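Local coordinates for McyG protein (Microcystis aeruginosa PCC 7806, PDB 4R0M) that probably activates phenylalanine or a related acid as an adenylate and passes it to its carrier domain in microcystin synthesis, at residues T371-D376 with R389-G394; G420-L425 with G434-E439. One frame throughout, in Å; residues are numbered along the deposited sequence.

Contact 1: residues T371-D376 with R389-G394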
loop_
_atom_site.group_PDB
_atom_site.type_symbol
_atom_site.label_atom_id
_atom_site.label_comp_id
_atom_site.label_asym_id
_atom_site.label_seq_id
_atom_site.Cartn_x
_atom_site.Cartn_y
_atom_site.Cartn_z
ATOM N N THR A 371 12.052 -7.400 -15.873
ATOM C CA THR A 371 12.868 -8.573 -15.563
ATOM C C THR A 371 13.159 -8.622 -14.064
ATOM O O THR A 371 13.487 -7.601 -13.456
ATOM C CB THR A 371 14.197 -8.565 -16.349
ATOM O OG1 THR A 371 13.947 -8.206 -17.713
ATOM C CG2 THR A 371 14.864 -9.938 -16.303
ATOM N N ILE A 372 13.022 -9.807 -13.474
ATOM C CA ILE A 372 13.325 -10.014 -12.054
ATOM C C ILE A 372 14.347 -11.136 -11.856
ATOM O O ILE A 372 14.436 -12.057 -12.673
ATOM C CB ILE A 372 12.053 -10.275 -11.206
ATOM C CG1 ILE A 372 11.354 -11.575 -11.625
ATOM C CG2 ILE A 372 11.094 -9.093 -11.292
ATOM C CD1 ILE A 372 10.250 -12.009 -10.682
ATOM N N ARG A 373 15.120 -11.049 -10.772
ATOM C CA ARG A 373 16.120 -12.069 -10.446
ATOM C C ARG A 373 16.358 -12.221 -8.940
ATOM O O ARG A 373 16.083 -11.308 -8.154
ATOM C CB ARG A 373 17.442 -11.797 -11.179
ATOM C CG ARG A 373 18.228 -10.600 -10.666
ATOM C CD ARG A 373 19.522 -10.426 -11.440
ATOM N NE ARG A 373 20.446 -9.516 -10.766
ATOM C CZ ARG A 373 21.629 -9.144 -11.251
ATOM N NH1 ARG A 373 22.047 -9.596 -12.428
ATOM N NH2 ARG A 373 22.395 -8.316 -10.557
ATOM N N ILE A 374 16.871 -13.390 -8.558
ATOM C CA ILE A 374 17.216 -13.701 -7.174
ATOM C C ILE A 374 18.719 -13.961 -7.090
ATOM O O ILE A 374 19.227 -14.915 -7.687
ATOM C CB ILE A 374 16.425 -14.930 -6.659
ATOM C CG1 ILE A 374 14.911 -14.652 -6.636
ATOM C CG2 ILE A 374 16.932 -15.389 -5.296
ATOM C CD1 ILE A 374 14.447 -13.587 -5.659
ATOM N N VAL A 375 19.423 -13.102 -6.354
ATOM C CA VAL A 375 20.885 -13.174 -6.256
ATOM C C VAL A 375 21.384 -13.432 -4.833
ATOM O O VAL A 375 20.641 -13.269 -3.860
ATOM C CB VAL A 375 21.569 -11.896 -6.806
ATOM C CG1 VAL A 375 21.331 -11.757 -8.302
ATOM C CG2 VAL A 375 21.098 -10.655 -6.059
ATOM N N ASP A 376 22.647 -13.841 -4.730
ATOM C CA ASP A 376 23.326 -13.980 -3.441
ATOM C C ASP A 376 23.957 -12.648 -3.025
ATOM O O ASP A 376 23.733 -11.621 -3.669
ATOM C CB ASP A 376 24.380 -15.098 -3.496
ATOM C CG ASP A 376 25.405 -14.905 -4.616
ATOM O OD1 ASP A 376 25.564 -13.774 -5.126
ATOM O OD2 ASP A 376 26.064 -15.900 -4.986
ATOM N N ARG A 389 18.279 -12.362 -2.515
ATOM C CA ARG A 389 17.792 -10.984 -2.604
ATOM C C ARG A 389 17.126 -10.728 -3.957
ATOM O O ARG A 389 17.693 -11.044 -5.008
ATOM C CB ARG A 389 18.926 -9.972 -2.377
ATOM C CG ARG A 389 19.945 -10.374 -1.319
ATOM C CD ARG A 389 20.681 -9.181 -0.712
ATOM N NE ARG A 389 21.162 -8.209 -1.698
ATOM C CZ ARG A 389 22.284 -8.332 -2.405
ATOM N NH1 ARG A 389 23.059 -9.396 -2.259
ATOM N NH2 ARG A 389 22.629 -7.389 -3.271
ATOM N N LEU A 390 15.923 -10.156 -3.920
ATOM C CA LEU A 390 15.174 -9.845 -5.134
ATOM C C LEU A 390 15.655 -8.550 -5.773
ATOM O O LEU A 390 15.716 -7.507 -5.118
ATOM C CB LEU A 390 13.668 -9.769 -4.845
ATOM C CG LEU A 390 12.724 -9.341 -5.980
ATOM C CD1 LEU A 390 12.670 -10.365 -7.106
ATOM C CD2 LEU A 390 11.329 -9.079 -5.437
ATOM N N GLN A 391 15.993 -8.630 -7.056
ATOM C CA GLN A 391 16.392 -7.458 -7.831
ATOM C C GLN A 391 15.538 -7.330 -9.090
ATOM O O GLN A 391 15.240 -8.324 -9.756
ATOM C CB GLN A 391 17.883 -7.508 -8.179
ATOM C CG GLN A 391 18.796 -7.307 -6.977
ATOM C CD GLN A 391 20.273 -7.420 -7.313
ATOM O OE1 GLN A 391 20.660 -8.073 -8.284
ATOM N NE2 GLN A 391 21.110 -6.786 -6.498
ATOM N N ILE A 392 15.141 -6.098 -9.398
ATOM C CA ILE A 392 14.190 -5.831 -10.480
ATOM C C ILE A 392 14.699 -4.769 -11.457
ATOM O O ILE A 392 15.499 -3.907 -11.087
ATOM C CB ILE A 392 12.797 -5.421 -9.928
ATOM C CG1 ILE A 392 12.874 -4.111 -9.129
ATOM C CG2 ILE A 392 12.203 -6.539 -9.081
ATOM C CD1 ILE A 392 11.526 -3.512 -8.777
ATOM N N GLN A 393 14.236 -4.845 -12.704
ATOM C CA GLN A 393 14.556 -3.840 -13.724
ATOM C C GLN A 393 13.446 -3.713 -14.772
ATOM O O GLN A 393 12.560 -4.566 -14.858
ATOM C CB GLN A 393 15.907 -4.132 -14.398
ATOM C CG GLN A 393 15.924 -5.360 -15.300
ATOM C CD GLN A 393 17.195 -5.483 -16.124
ATOM O OE1 GLN A 393 18.093 -4.642 -16.043
ATOM N NE2 GLN A 393 17.276 -6.538 -16.929
ATOM N N GLY A 394 13.502 -2.643 -15.559
ATOM C CA GLY A 394 12.510 -2.386 -16.598
ATOM C C GLY A 394 12.029 -0.948 -16.592
ATOM O O GLY A 394 12.299 -0.196 -15.651
#
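R373 and Q391 face each other across an antiparallel pair of strands in the beta sheet of the adenylation domain. The guanidinium comes side-on: NE and NH2 both donate to OE1 of Q391, the R373 NE to Q391 OE1 bond being 2.9 Å long. OE1 lies in the guanidinium plane, and the amide and guanidinium planes are only 22° apart. R373 reaches it with CG between its backbone N and carbonyl carbon (chi1 71°) and an extended chain to NE. W416 makes a cation-pi contact with the same arginine. The Q391 amide is held at its other end too, where NE2 bonds to T418 and N379. With an alanine at R373, Q391 OE1 would probably lose the two guanidinium donors, and W416 its cation-pi partner. V375 shares this face and lays CG2 against the Q391 amide, the distance from V375 CG2 to Q391 CD being 3.6 Å.

The other face is apolar. CG2 of I372 meets CG2 of I392 at 3.6 Å. CD1 of I374 lies 4.0 Å from CD1 of L390, and I372 and L390 both also touch L430. Between the faces, T371, R373 and V375 each form a two-way backbone pair with Q393, Q391 and R389. The straightest of these bonds runs from Q391 N to R373 O, 2.9 Å long with an angle of 172° at the hydrogen.

Contact 2: residues G420-L425 with G434-E439. With FA5 (adenosine-5'-[phenylalaninyl-phosphate]), chain C.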
loop_
_atom_site.group_PDB
_atom_site.type_symbol
_atom_site.label_atom_id
_atom_site.label_comp_id
_atom_site.label_asym_id
_atom_site.label_seq_id
_atom_site.Cartn_x
_atom_site.Cartn_y
_atom_site.Cartn_z
ATOM N N GLY A 420 15.248 -4.979 -1.403
ATOM C CA GLY A 420 15.346 -5.229 0.033
ATOM C C GLY A 420 14.455 -6.380 0.469
ATOM O O GLY A 420 14.260 -6.603 1.665
ATOM N N ASP A 421 13.913 -7.105 -0.510
ATOM C CA ASP A 421 13.052 -8.259 -0.254
ATOM C C ASP A 421 13.772 -9.583 -0.500
ATOM O O ASP A 421 14.693 -9.661 -1.320
ATOM C CB ASP A 421 11.781 -8.187 -1.107
ATOM C CG ASP A 421 10.833 -7.097 -0.649
ATOM O OD1 ASP A 421 10.448 -7.103 0.540
ATOM O OD2 ASP A 421 10.472 -6.237 -1.480
ATOM N N LEU A 422 13.336 -10.617 0.216
ATOM C CA LEU A 422 13.911 -11.953 0.099
ATOM C C LEU A 422 12.908 -12.938 -0.486
ATOM O O LEU A 422 11.715 -12.878 -0.183
ATOM C CB LEU A 422 14.389 -12.455 1.467
ATOM C CG LEU A 422 15.552 -11.722 2.145
ATOM C CD1 LEU A 422 15.542 -11.986 3.643
ATOM C CD2 LEU A 422 16.891 -12.110 1.534
ATOM N N GLY A 423 13.403 -13.845 -1.322
ATOM C CA GLY A 423 12.566 -14.880 -1.916
ATOM C C GLY A 423 13.293 -15.768 -2.905
ATOM O O GLY A 423 14.525 -15.798 -2.944
ATOM N N TYR A 424 12.517 -16.496 -3.705
ATOM C CA TYR A 424 13.068 -17.394 -4.716
ATOM C C TYR A 424 12.196 -17.434 -5.962
ATOM O O TYR A 424 11.026 -17.037 -5.930
ATOM C CB TYR A 424 13.253 -18.810 -4.148
ATOM C CG TYR A 424 11.971 -19.499 -3.722
ATOM C CD1 TYR A 424 11.476 -19.353 -2.428
ATOM C CD2 TYR A 424 11.259 -20.309 -4.611
ATOM C CE1 TYR A 424 10.306 -19.985 -2.033
ATOM C CE2 TYR A 424 10.089 -20.944 -4.225
ATOM C CZ TYR A 424 9.618 -20.779 -2.936
ATOM O OH TYR A 424 8.459 -21.404 -2.544
ATOM N N LEU A 425 12.775 -17.917 -7.056
ATOM C CA LEU A 425 12.042 -18.128 -8.296
ATOM C C LEU A 425 11.853 -19.618 -8.554
ATOM O O LEU A 425 12.746 -20.421 -8.283
ATOM C CB LEU A 425 12.764 -17.467 -9.471
ATOM C CG LEU A 425 12.908 -15.945 -9.406
ATOM C CD1 LEU A 425 13.855 -15.449 -10.485
ATOM C CD2 LEU A 425 11.555 -15.253 -9.510
ATOM N N GLY A 434 10.474 -13.307 2.758
ATOM C CA GLY A 434 10.621 -12.336 3.835
ATOM C C GLY A 434 11.254 -11.038 3.375
ATOM O O GLY A 434 11.422 -10.803 2.175
ATOM N N ARG A 435 11.592 -10.191 4.342
ATOM C CA ARG A 435 12.287 -8.937 4.079
ATOM C C ARG A 435 13.625 -8.909 4.819
ATOM O O ARG A 435 13.739 -9.437 5.930
ATOM C CB ARG A 435 11.412 -7.740 4.474
ATOM C CG ARG A 435 12.080 -6.389 4.280
ATOM C CD ARG A 435 11.092 -5.283 3.968
ATOM N NE ARG A 435 11.803 -4.055 3.618
ATOM C CZ ARG A 435 12.190 -3.723 2.388
ATOM N NH1 ARG A 435 11.924 -4.513 1.354
ATOM N NH2 ARG A 435 12.839 -2.585 2.192
ATOM N N GLU A 436 14.627 -8.295 4.189
ATOM C CA GLU A 436 15.968 -8.166 4.760
ATOM C C GLU A 436 15.960 -7.538 6.151
ATOM O O GLU A 436 15.172 -6.628 6.428
ATOM C CB GLU A 436 16.873 -7.350 3.834
ATOM C CG GLU A 436 17.498 -8.148 2.703
ATOM C CD GLU A 436 18.620 -7.396 2.012
ATOM O OE1 GLU A 436 18.339 -6.384 1.333
ATOM O OE2 GLU A 436 19.788 -7.820 2.146
ATOM N N LYS A 437 16.844 -8.045 7.013
ATOM C CA LYS A 437 17.021 -7.566 8.395
ATOM C C LYS A 437 15.728 -7.619 9.226
ATOM O O LYS A 437 15.527 -6.820 10.145
ATOM C CB LYS A 437 17.666 -6.168 8.420
ATOM C CG LYS A 437 18.920 -6.050 7.557
ATOM C CD LYS A 437 19.619 -4.706 7.711
ATOM C CE LYS A 437 20.702 -4.757 8.780
ATOM N NZ LYS A 437 21.577 -3.552 8.749
ATOM N N GLN A 438 14.860 -8.571 8.885
ATOM C CA GLN A 438 13.625 -8.828 9.624
ATOM C C GLN A 438 13.381 -10.329 9.753
ATOM O O GLN A 438 12.267 -10.768 10.057
ATOM C CB GLN A 438 12.432 -8.152 8.945
ATOM C CG GLN A 438 12.293 -6.670 9.254
ATOM C CD GLN A 438 11.029 -6.068 8.675
ATOM O OE1 GLN A 438 11.087 -5.154 7.853
ATOM N NE2 GLN A 438 9.877 -6.577 9.098
ATOM N N GLU A 439 14.434 -11.108 9.518
ATOM C CA GLU A 439 14.377 -12.563 9.621
ATOM C C GLU A 439 14.256 -13.008 11.072
ATOM O O GLU A 439 14.823 -12.386 11.973
ATOM C CB GLU A 439 15.623 -13.188 8.997
ATOM C CG GLU A 439 15.725 -13.014 7.491
ATOM C CD GLU A 439 17.153 -13.098 6.992
ATOM O OE1 GLU A 439 17.412 -13.895 6.067
ATOM O OE2 GLU A 439 18.017 -12.368 7.527
HETATM C C FA5 C . 3.308 -1.317 -1.462
HETATM O O FA5 C . 2.933 -1.748 -0.379
HETATM C CA FA5 C . 2.968 -2.059 -2.730
HETATM N N FA5 C . 3.364 -3.423 -2.476
HETATM C CB FA5 C . 1.465 -2.028 -3.041
HETATM C CG FA5 C . 0.928 -2.855 -4.216
HETATM C CD1 FA5 C . 1.632 -3.895 -4.825
HETATM C CD2 FA5 C . -0.352 -2.564 -4.706
HETATM C CE1 FA5 C . 1.077 -4.612 -5.893
HETATM C CE2 FA5 C . -0.919 -3.277 -5.768
HETATM C CZ FA5 C . -0.199 -4.308 -6.367
HETATM P P FA5 C . 5.335 0.193 -0.457
HETATM O OP1 FA5 C . 4.791 0.883 0.765
HETATM O OP2 FA5 C . 6.442 0.860 -1.234
HETATM O OP3 FA5 C . 4.108 -0.093 -1.483
HETATM O "O5'" FA5 C . 5.853 -1.253 0.033
HETATM C "C5'" FA5 C . 6.500 -2.176 -0.840
HETATM C "C4'" FA5 C . 6.913 -3.390 -0.022
HETATM O "O4'" FA5 C . 5.782 -4.117 0.473
HETATM C "C3'" FA5 C . 7.696 -4.406 -0.828
HETATM O "O3'" FA5 C . 9.074 -4.054 -0.943
HETATM C "C2'" FA5 C . 7.497 -5.667 -0.017
HETATM O "O2'" FA5 C . 8.425 -5.715 1.072
HETATM C "C1'" FA5 C . 6.102 -5.509 0.549
HETATM N N9 FA5 C . 5.160 -6.307 -0.279
HETATM C C8 FA5 C . 4.329 -5.817 -1.217
HETATM N N7 FA5 C . 3.594 -6.799 -1.795
HETATM C C5 FA5 C . 3.961 -7.961 -1.226
HETATM C C6 FA5 C . 3.585 -9.390 -1.365
HETATM N N6 FA5 C . 2.646 -9.785 -2.254
HETATM N N1 FA5 C . 4.214 -10.293 -0.574
HETATM C C2 FA5 C . 5.157 -9.919 0.316
HETATM N N3 FA5 C . 5.543 -8.642 0.500
HETATM C C4 FA5 C . 4.996 -7.633 -0.228
#
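OD1 of D421 has two partners, a ribose hydroxyl of the ligand and the guanidinium of R435. The ribose O2' of the phenylalanyl-adenylate donates to D421 OD1 at 2.5 Å. R435 NH1 makes a weak hydrogen bond to D421 OD1 at 3.1 Å, as part of a salt bridge. The other carboxylate oxygen is used as well, with ribose O3' donating to D421 OD2 at 2.6 Å. Each ribose hydroxyl therefore has its own oxygen, which should fix the rotation of the carboxylate.

R435 crosses D421 obliquely, its chain extended from CG to NE and CG anti to the backbone N (chi1 178°). OD1 lies at the edge of the guanidinium, near its plane, but the carboxylate plane is turned 64° from it. The carbonyl O of G420 sits over one guanidinium face. NH1 has a further acceptor in T419 O. These contacts hold the arginine beside the ribose, and its positive charge probably helps to stabilise the aspartate as an anion.

The backbones support this arrangement. L422 N bonds to G434 O at 2.7 Å, and G434 N returns a bond to L422 O. E436 N bonds to G420 O at 3.1 Å, where the chain enters a type II turn from R435 to Q438. On the face away from the ribose, L422 crosses E436 and E439 at about a right angle. L422 CD1 is 3.6 Å from E439 OE1.

An aspartate holding both ribose hydroxyls, with an arginine on the next hairpin strand, is characteristic of the nucleotide site of ANL-family adenylation domains.

Contacts 1 and 2 lie in one antiparallel sheet, with centres about 12 Å apart. Strands 388-394 and 421-426 are neighbours and join them directly: L390 N probably donates to D421 O at 2.9 Å. I374 of contact 1 also packs on the second pair, its CG1 lying 3.7 Å from L425 CG. R389 CD comes within 3.3 Å of E436 OE2. Of the two, only contact 2 hydrogen-bonds the phenylalanyl-adenylate, through D421. Contact 1 stands one strand back, although the L390 side chain is still about 7 Å from the ligand. The ligand is also hydrogen-bonded to G335, T337 and K533, with K533 coming from much later in the chain.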